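Local coordinates for ricin B lectin (Clostridium thermocellum, PDB 3VSF), which is an exo-beta-1,3-galactanase that probably hydrolyses beta-1,3-galactan, pairing a family 43 glycoside hydrolase domain with a ricin-type, galactose-binding beta-trefoil module, at residues 141-153 and 159-171. Residues are numbered along the deposited sequence; the frame is centred on the assembly and turned at random.
Sequences INYGQARAAVAYS and KFTYIRSFRPMQD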
ATOM      1  N   ILE A 141     -10.180   7.218  28.098  1.00 74.68           N
ATOM      2  CA  ILE A 141     -11.511   6.961  28.630  1.00 76.70           C
ATOM      3  C   ILE A 141     -12.533   7.112  27.511  1.00 75.20           C
ATOM      4  O   ILE A 141     -13.558   6.430  27.491  1.00 73.68           O
ATOM      5  CB  ILE A 141     -11.859   7.940  29.768  1.00 79.92           C
ATOM      6  CG1 ILE A 141     -10.900   7.749  30.947  1.00 80.93           C
ATOM      7  CG2 ILE A 141     -13.299   7.750  30.218  1.00 75.29           C
ATOM      8  CD1 ILE A 141     -10.972   6.373  31.577  1.00 83.37           C
ATOM      9  N   ASN A 142     -12.240   8.009  26.577  1.00 74.34           N
ATOM     10  CA  ASN A 142     -13.115   8.250  25.437  1.00 74.42           C
ATOM     11  C   ASN A 142     -12.363   8.904  24.282  1.00 73.88           C
ATOM     12  O   ASN A 142     -11.135   8.977  24.293  1.00 75.78           O
ATOM     13  CB  ASN A 142     -14.304   9.120  25.851  1.00 74.97           C
ATOM     14  CG  ASN A 142     -13.884  10.504  26.304  1.00 79.37           C
ATOM     15  OD1 ASN A 142     -12.699  10.777  26.488  1.00 80.18           O
ATOM     16  ND2 ASN A 142     -14.860  11.385  26.493  1.00 79.37           N
ATOM     17  N   TYR A 143     -13.106   9.378  23.289  1.00 73.38           N
ATOM     18  CA  TYR A 143     -12.513  10.024  22.125  1.00 74.36           C
ATOM     19  C   TYR A 143     -13.040  11.443  21.933  1.00 76.04           C
ATOM     20  O   TYR A 143     -13.116  11.939  20.810  1.00 74.77           O
ATOM     21  CB  TYR A 143     -12.763   9.194  20.864  1.00 75.46           C
ATOM     22  CG  TYR A 143     -11.723   8.123  20.616  1.00 77.01           C
ATOM     23  CD1 TYR A 143     -10.772   8.273  19.614  1.00 76.49           C
ATOM     24  CD2 TYR A 143     -11.689   6.967  21.384  1.00 77.64           C
ATOM     25  CE1 TYR A 143      -9.817   7.300  19.383  1.00 75.87           C
ATOM     26  CE2 TYR A 143     -10.738   5.988  21.160  1.00 79.32           C
ATOM     27  CZ  TYR A 143      -9.805   6.160  20.159  1.00 78.10           C
ATOM     28  OH  TYR A 143      -8.855   5.190  19.930  1.00 78.09           O
ATOM     29  N   GLY A 144     -13.399  12.092  23.036  1.00 75.70           N
ATOM     30  CA  GLY A 144     -13.910  13.449  22.985  1.00 73.42           C
ATOM     31  C   GLY A 144     -12.816  14.474  22.764  1.00 74.44           C
ATOM     32  O   GLY A 144     -13.052  15.533  22.181  1.00 74.46           O
ATOM     33  N   GLN A 145     -11.613  14.157  23.231  1.00 72.21           N
ATOM     34  CA  GLN A 145     -10.474  15.056  23.089  1.00 70.49           C
ATOM     35  C   GLN A 145      -9.711  14.774  21.800  1.00 79.51           C
ATOM     36  O   GLN A 145      -8.610  14.224  21.828  1.00 80.84           O
ATOM     37  CB  GLN A 145      -9.535  14.923  24.290  1.00 73.13           C
ATOM     38  CG  GLN A 145     -10.211  15.122  25.637  1.00 75.83           C
ATOM     39  CD  GLN A 145     -10.727  16.534  25.834  1.00 77.48           C
ATOM     40  OE1 GLN A 145     -10.188  17.489  25.275  1.00 74.13           O
ATOM     41  NE2 GLN A 145     -11.781  16.673  26.631  1.00 77.61           N
ATOM     42  N   ALA A 146     -10.302  15.148  20.671  1.00 78.62           N
ATOM     43  CA  ALA A 146      -9.656  14.963  19.378  1.00 70.78           C
ATOM     44  C   ALA A 146      -8.573  16.015  19.183  1.00 70.20           C
ATOM     45  O   ALA A 146      -8.805  17.049  18.558  1.00 72.52           O
ATOM     46  CB  ALA A 146     -10.677  15.038  18.260  1.00 73.39           C
ATOM     47  N   ARG A 147      -7.389  15.746  19.721  1.00 67.95           N
ATOM     48  CA  ARG A 147      -6.300  16.714  19.679  1.00 70.83           C
ATOM     49  C   ARG A 147      -5.011  16.096  19.147  1.00 69.75           C
ATOM     50  O   ARG A 147      -4.819  14.882  19.202  1.00 69.16           O
ATOM     51  CB  ARG A 147      -6.060  17.303  21.070  1.00 74.72           C
ATOM     52  CG  ARG A 147      -5.676  16.270  22.116  1.00 73.87           C
ATOM     53  CD  ARG A 147      -5.331  16.911  23.451  1.00 73.77           C
ATOM     54  NE  ARG A 147      -6.493  17.491  24.117  1.00 75.09           N
ATOM     55  CZ  ARG A 147      -6.548  17.755  25.419  1.00 76.16           C
ATOM     56  NH1 ARG A 147      -5.510  17.481  26.198  1.00 72.14           N
ATOM     57  NH2 ARG A 147      -7.643  18.285  25.946  1.00 73.57           N
ATOM     58  N   ALA A 148      -4.132  16.947  18.628  1.00 69.11           N
ATOM     59  CA  ALA A 148      -2.823  16.512  18.163  1.00 66.94           C
ATOM     60  C   ALA A 148      -1.794  16.694  19.269  1.00 71.09           C
ATOM     61  O   ALA A 148      -1.993  17.487  20.188  1.00 71.97           O
ATOM     62  CB  ALA A 148      -2.415  17.293  16.925  1.00 64.41           C
ATOM     63  N   ALA A 149      -0.696  15.953  19.181  1.00 70.04           N
ATOM     64  CA  ALA A 149       0.380  16.064  20.159  1.00 68.73           C
ATOM     65  C   ALA A 149       1.719  16.214  19.449  1.00 70.79           C
ATOM     66  O   ALA A 149       1.886  15.751  18.321  1.00 71.74           O
ATOM     67  CB  ALA A 149       0.392  14.856  21.079  1.00 69.41           C
ATOM     68  N   VAL A 150       2.670  16.866  20.110  1.00 71.43           N
ATOM     69  CA  VAL A 150       3.963  17.144  19.497  1.00 71.38           C
ATOM     70  C   VAL A 150       5.127  16.776  20.412  1.00 71.52           C
ATOM     71  O   VAL A 150       5.015  16.835  21.635  1.00 73.93           O
ATOM     72  CB  VAL A 150       4.086  18.630  19.103  1.00 75.66           C
ATOM     73  CG1 VAL A 150       5.332  18.857  18.262  1.00 75.59           C
ATOM     74  CG2 VAL A 150       2.847  19.085  18.350  1.00 72.52           C
ATOM     75  N   ALA A 151       6.244  16.394  19.801  1.00 69.51           N
ATOM     76  CA  ALA A 151       7.474  16.101  20.524  1.00 71.52           C
ATOM     77  C   ALA A 151       8.653  16.340  19.591  1.00 73.41           C
ATOM     78  O   ALA A 151       8.462  16.630  18.410  1.00 75.19           O
ATOM     79  CB  ALA A 151       7.470  14.668  21.022  1.00 73.23           C
ATOM     80  N   TYR A 152       9.870  16.226  20.112  1.00 75.89           N
ATOM     81  CA  TYR A 152      11.056  16.414  19.281  1.00 76.90           C
ATOM     82  C   TYR A 152      12.335  15.930  19.955  1.00 78.82           C
ATOM     83  O   TYR A 152      12.372  15.709  21.166  1.00 79.57           O
ATOM     84  CB  TYR A 152      11.199  17.880  18.861  1.00 78.65           C
ATOM     85  CG  TYR A 152      11.581  18.814  19.985  1.00 82.05           C
ATOM     86  CD1 TYR A 152      12.876  19.303  20.097  1.00 86.01           C
ATOM     87  CD2 TYR A 152      10.647  19.210  20.933  1.00 83.64           C
ATOM     88  CE1 TYR A 152      13.231  20.160  21.122  1.00 88.06           C
ATOM     89  CE2 TYR A 152      10.993  20.065  21.963  1.00 86.68           C
ATOM     90  CZ  TYR A 152      12.286  20.536  22.052  1.00 87.90           C
ATOM     91  OH  TYR A 152      12.630  21.387  23.076  1.00 91.36           O
ATOM     92  N   SER A 153      13.382  15.766  19.152  1.00 77.35           N
ATOM     93  CA  SER A 153      14.671  15.300  19.641  1.00 78.20           C
ATOM     94  C   SER A 153      15.783  15.738  18.695  1.00 82.45           C
ATOM     95  O   SER A 153      15.548  15.953  17.506  1.00 82.49           O
ATOM     96  CB  SER A 153      14.670  13.776  19.775  1.00 78.60           C
ATOM     97  OG  SER A 153      15.944  13.295  20.166  1.00 81.66           O
ATOM     98  N   LYS A 159      15.779   9.678  22.861  1.00 89.33           N
ATOM     99  CA  LYS A 159      14.578   9.907  23.655  1.00 87.30           C
ATOM    100  C   LYS A 159      13.970  11.267  23.323  1.00 84.84           C
ATOM    101  O   LYS A 159      14.586  12.306  23.560  1.00 82.99           O
ATOM    102  CB  LYS A 159      14.902   9.836  25.149  1.00 88.19           C
ATOM    103  CG  LYS A 159      15.788   8.664  25.553  1.00 93.22           C
ATOM    104  CD  LYS A 159      15.077   7.330  25.401  1.00 96.71           C
ATOM    105  CE  LYS A 159      15.951   6.186  25.896  1.00100.11           C
ATOM    106  NZ  LYS A 159      15.261   4.868  25.821  1.00 99.39           N
ATOM    107  N   PHE A 160      12.761  11.255  22.772  1.00 83.65           N
ATOM    108  CA  PHE A 160      12.060  12.488  22.427  1.00 81.57           C
ATOM    109  C   PHE A 160      11.512  13.183  23.670  1.00 81.35           C
ATOM    110  O   PHE A 160      11.207  12.536  24.672  1.00 80.99           O
ATOM    111  CB  PHE A 160      10.921  12.203  21.445  1.00 79.57           C
ATOM    112  CG  PHE A 160      11.366  12.084  20.017  1.00 80.74           C
ATOM    113  CD1 PHE A 160      10.937  12.995  19.066  1.00 78.17           C
ATOM    114  CD2 PHE A 160      12.218  11.067  19.623  1.00 81.69           C
ATOM    115  CE1 PHE A 160      11.344  12.889  17.750  1.00 75.75           C
ATOM    116  CE2 PHE A 160      12.629  10.956  18.309  1.00 79.64           C
ATOM    117  CZ  PHE A 160      12.192  11.870  17.371  1.00 79.39           C
ATOM    118  N   THR A 161      11.389  14.504  23.595  1.00 78.71           N
ATOM    119  CA  THR A 161      10.828  15.280  24.694  1.00 78.49           C
ATOM    120  C   THR A 161       9.432  15.776  24.331  1.00 76.23           C
ATOM    121  O   THR A 161       9.265  16.580  23.415  1.00 74.50           O
ATOM    122  CB  THR A 161      11.723  16.481  25.065  1.00 81.06           C
ATOM    123  OG1 THR A 161      11.601  17.503  24.069  1.00 85.56           O
ATOM    124  CG2 THR A 161      13.179  16.050  25.172  1.00 81.43           C
ATOM    125  N   TYR A 162       8.430  15.283  25.051  1.00 75.31           N
ATOM    126  CA  TYR A 162       7.046  15.659  24.791  1.00 73.82           C
ATOM    127  C   TYR A 162       6.833  17.147  25.047  1.00 75.34           C
ATOM    128  O   TYR A 162       7.399  17.713  25.981  1.00 80.58           O
ATOM    129  CB  TYR A 162       6.099  14.830  25.659  1.00 76.61           C
ATOM    130  CG  TYR A 162       4.635  15.044  25.355  1.00 77.43           C
ATOM    131  CD1 TYR A 162       3.876  15.941  26.094  1.00 77.45           C
ATOM    132  CD2 TYR A 162       4.010  14.347  24.329  1.00 73.85           C
ATOM    133  CE1 TYR A 162       2.538  16.138  25.821  1.00 78.80           C
ATOM    134  CE2 TYR A 162       2.671  14.537  24.048  1.00 73.43           C
ATOM    135  CZ  TYR A 162       1.940  15.434  24.797  1.00 76.79           C
ATOM    136  OH  TYR A 162       0.605  15.627  24.522  1.00 74.36           O
ATOM    137  N   ILE A 163       6.016  17.779  24.210  1.00 73.49           N
ATOM    138  CA  ILE A 163       5.746  19.206  24.341  1.00 71.88           C
ATOM    139  C   ILE A 163       4.360  19.463  24.921  1.00 74.91           C
ATOM    140  O   ILE A 163       4.224  19.835  26.086  1.00 82.39           O
ATOM    141  CB  ILE A 163       5.870  19.934  22.990  1.00 72.35           C
ATOM    142  CG1 ILE A 163       7.275  19.756  22.413  1.00 74.83           C
ATOM    143  CG2 ILE A 163       5.551  21.410  23.149  1.00 73.26           C
ATOM    144  CD1 ILE A 163       7.504  20.523  21.129  1.00 75.23           C
ATOM    145  N   ARG A 164       3.333  19.261  24.102  1.00 73.04           N
ATOM    146  CA  ARG A 164       1.964  19.543  24.512  1.00 74.16           C
ATOM    147  C   ARG A 164       0.954  18.873  23.589  1.00 75.36           C
ATOM    148  O   ARG A 164       1.297  18.422  22.496  1.00 75.05           O
ATOM    149  CB  ARG A 164       1.716  21.051  24.514  1.00 72.71           C
ATOM    150  CG  ARG A 164       2.112  21.720  23.210  1.00 77.00           C
ATOM    151  CD  ARG A 164       1.119  22.788  22.791  1.00 77.48           C
ATOM    152  NE  ARG A 164       1.438  23.323  21.471  1.00 78.80           N
ATOM    153  CZ  ARG A 164       0.658  24.157  20.792  1.00 82.58           C
ATOM    154  NH1 ARG A 164      -0.497  24.556  21.307  1.00 79.72           N
ATOM    155  NH2 ARG A 164       1.033  24.590  19.595  1.00 81.35           N
ATOM    156  N   SER A 165      -0.294  18.814  24.039  1.00 73.08           N
ATOM    157  CA  SER A 165      -1.391  18.327  23.216  1.00 70.80           C
ATOM    158  C   SER A 165      -2.426  19.436  23.077  1.00 72.53           C
ATOM    159  O   SER A 165      -2.644  20.207  24.012  1.00 77.43           O
ATOM    160  CB  SER A 165      -2.019  17.079  23.837  1.00 72.26           C
ATOM    161  OG  SER A 165      -2.507  17.344  25.139  1.00 73.70           O
ATOM    162  N   PHE A 166      -3.060  19.521  21.914  1.00 72.99           N
ATOM    163  CA  PHE A 166      -3.956  20.635  21.633  1.00 73.83           C
ATOM    164  C   PHE A 166      -4.812  20.393  20.399  1.00 74.69           C
ATOM    165  O   PHE A 166      -4.455  19.603  19.524  1.00 73.03           O
ATOM    166  CB  PHE A 166      -3.139  21.910  21.422  1.00 75.10           C
ATOM    167  CG  PHE A 166      -2.281  21.877  20.188  1.00 76.21           C
ATOM    168  CD1 PHE A 166      -2.687  22.515  19.029  1.00 76.78           C
ATOM    169  CD2 PHE A 166      -1.078  21.191  20.183  1.00 74.25           C
ATOM    170  CE1 PHE A 166      -1.903  22.481  17.889  1.00 77.03           C
ATOM    171  CE2 PHE A 166      -0.289  21.152  19.048  1.00 72.72           C
ATOM    172  CZ  PHE A 166      -0.704  21.798  17.901  1.00 74.59           C
ATOM    173  N   ARG A 167      -5.943  21.086  20.333  1.00 74.83           N
ATOM    174  CA  ARG A 167      -6.764  21.101  19.131  1.00 76.25           C
ATOM    175  C   ARG A 167      -6.372  22.314  18.297  1.00 77.18           C
ATOM    176  O   ARG A 167      -6.488  23.450  18.757  1.00 79.80           O
ATOM    177  CB  ARG A 167      -8.248  21.155  19.497  1.00 75.69           C
ATOM    178  CG  ARG A 167      -8.727  19.943  20.281  1.00 75.85           C
ATOM    179  CD  ARG A 167     -10.023  20.231  21.020  1.00 77.56           C
ATOM    180  NE  ARG A 167     -11.169  20.356  20.124  1.00 75.74           N
ATOM    181  CZ  ARG A 167     -12.047  19.385  19.896  1.00 71.70           C
ATOM    182  NH1 ARG A 167     -11.911  18.209  20.497  1.00 68.63           N
ATOM    183  NH2 ARG A 167     -13.063  19.588  19.071  1.00 71.15           N
ATOM    184  N   PRO A 168      -5.894  22.075  17.069  1.00 75.66           N
ATOM    185  CA  PRO A 168      -5.404  23.138  16.187  1.00 76.21           C
ATOM    186  C   PRO A 168      -6.319  24.357  16.185  1.00 76.63           C
ATOM    187  O   PRO A 168      -7.541  24.211  16.237  1.00 77.16           O
ATOM    188  CB  PRO A 168      -5.416  22.472  14.812  1.00 75.87           C
ATOM    189  CG  PRO A 168      -5.159  21.036  15.107  1.00 74.81           C
ATOM    190  CD  PRO A 168      -5.845  20.753  16.417  1.00 75.00           C
ATOM    191  N   MET A 169      -5.725  25.545  16.129  1.00 77.50           N
ATOM    192  CA  MET A 169      -6.484  26.790  16.079  1.00 80.01           C
ATOM    193  C   MET A 169      -7.354  26.963  17.323  1.00 81.28           C
ATOM    194  O   MET A 169      -8.520  27.342  17.224  1.00 82.67           O
ATOM    195  CB  MET A 169      -7.358  26.836  14.821  1.00 77.55           C
ATOM    196  CG  MET A 169      -6.750  26.150  13.603  1.00 80.52           C
ATOM    197  SD  MET A 169      -5.352  27.026  12.877  1.00 84.34           S
ATOM    198  CE  MET A 169      -6.176  28.456  12.181  1.00 86.63           C
ATOM    199  N   GLN A 170      -6.785  26.682  18.491  1.00 81.46           N
ATOM    200  CA  GLN A 170      -7.517  26.813  19.749  1.00 84.53           C
ATOM    201  C   GLN A 170      -7.744  28.273  20.123  1.00 86.46           C
ATOM    202  O   GLN A 170      -8.801  28.635  20.641  1.00 81.98           O
ATOM    203  CB  GLN A 170      -6.777  26.096  20.881  1.00 84.01           C
ATOM    204  CG  GLN A 170      -7.406  24.779  21.302  1.00 84.47           C
ATOM    205  CD  GLN A 170      -6.660  24.113  22.443  1.00 86.92           C
ATOM    206  OE1 GLN A 170      -5.611  24.592  22.876  1.00 89.99           O
ATOM    207  NE2 GLN A 170      -7.199  23.004  22.936  1.00 80.59           N
ATOM    208  N   ASP A 171      -6.743  29.105  19.857  1.00 86.89           N
ATOM    209  CA  ASP A 171      -6.798  30.518  20.218  1.00 87.46           C
ATOM    210  C   ASP A 171      -7.739  31.319  19.318  1.00 87.05           C
ATOM    211  O   ASP A 171      -8.262  32.355  19.727  1.00 91.75           O
ATOM    212  CB  ASP A 171      -5.394  31.129  20.196  1.00 88.61           C
ATOM    213  CG  ASP A 171      -4.720  30.996  18.845  1.00 86.61           C
ATOM    214  OD1 ASP A 171      -5.128  30.115  18.061  1.00 87.54           O
ATOM    215  OD2 ASP A 171      -3.781  31.771  18.569  1.00 87.85           O
TER
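A148 and F166 exchange two backbone hydrogen bonds, A148 N to F166 O (2.8 Å) and F166 N to A148 O (2.9 Å), and from this pair the antiparallel strands 147-153 and 161-166 run on as a hairpin. The ladder then illustrates a beta bulge: I163 and R164 together face V150, whose O accepts from I163 N (2.9 Å) while its N donates to R164 O. The extra residue is accommodated by the backbone of I163 (phi/psi -105/-74°), which departs from the extended form, and its CD1 touches V150 CG1 and the Y152 ring. Beyond it, T161 N binds Y152 O almost straight (2.9 Å), and T161 OG1 lies above one face of the Y152 ring. F160 closes this end, with S153 CB standing over the centre of its ring (3.6 Å to the centroid).

V150 CG2 meets the edge of the F166 ring (3.8 Å to CE2), and the R164 guanidinium lies over one face of that ring. Among the other side chains, R147 bends at chi3 (69°), bringing NH1 to S165 OG (3.2 Å), and A149 CB abuts Y162 OH. E111 accepts a bond from Y162 OH and a weak one from S165 OG; K219 forms a cation-pi contact with Y152, and I221 packs on F166. Such a hairpin, completing a four-stranded antiparallel sheet with 161-166 outermost, is the outer half of a blade in the five-bladed beta-propeller of family 43 glycosidases.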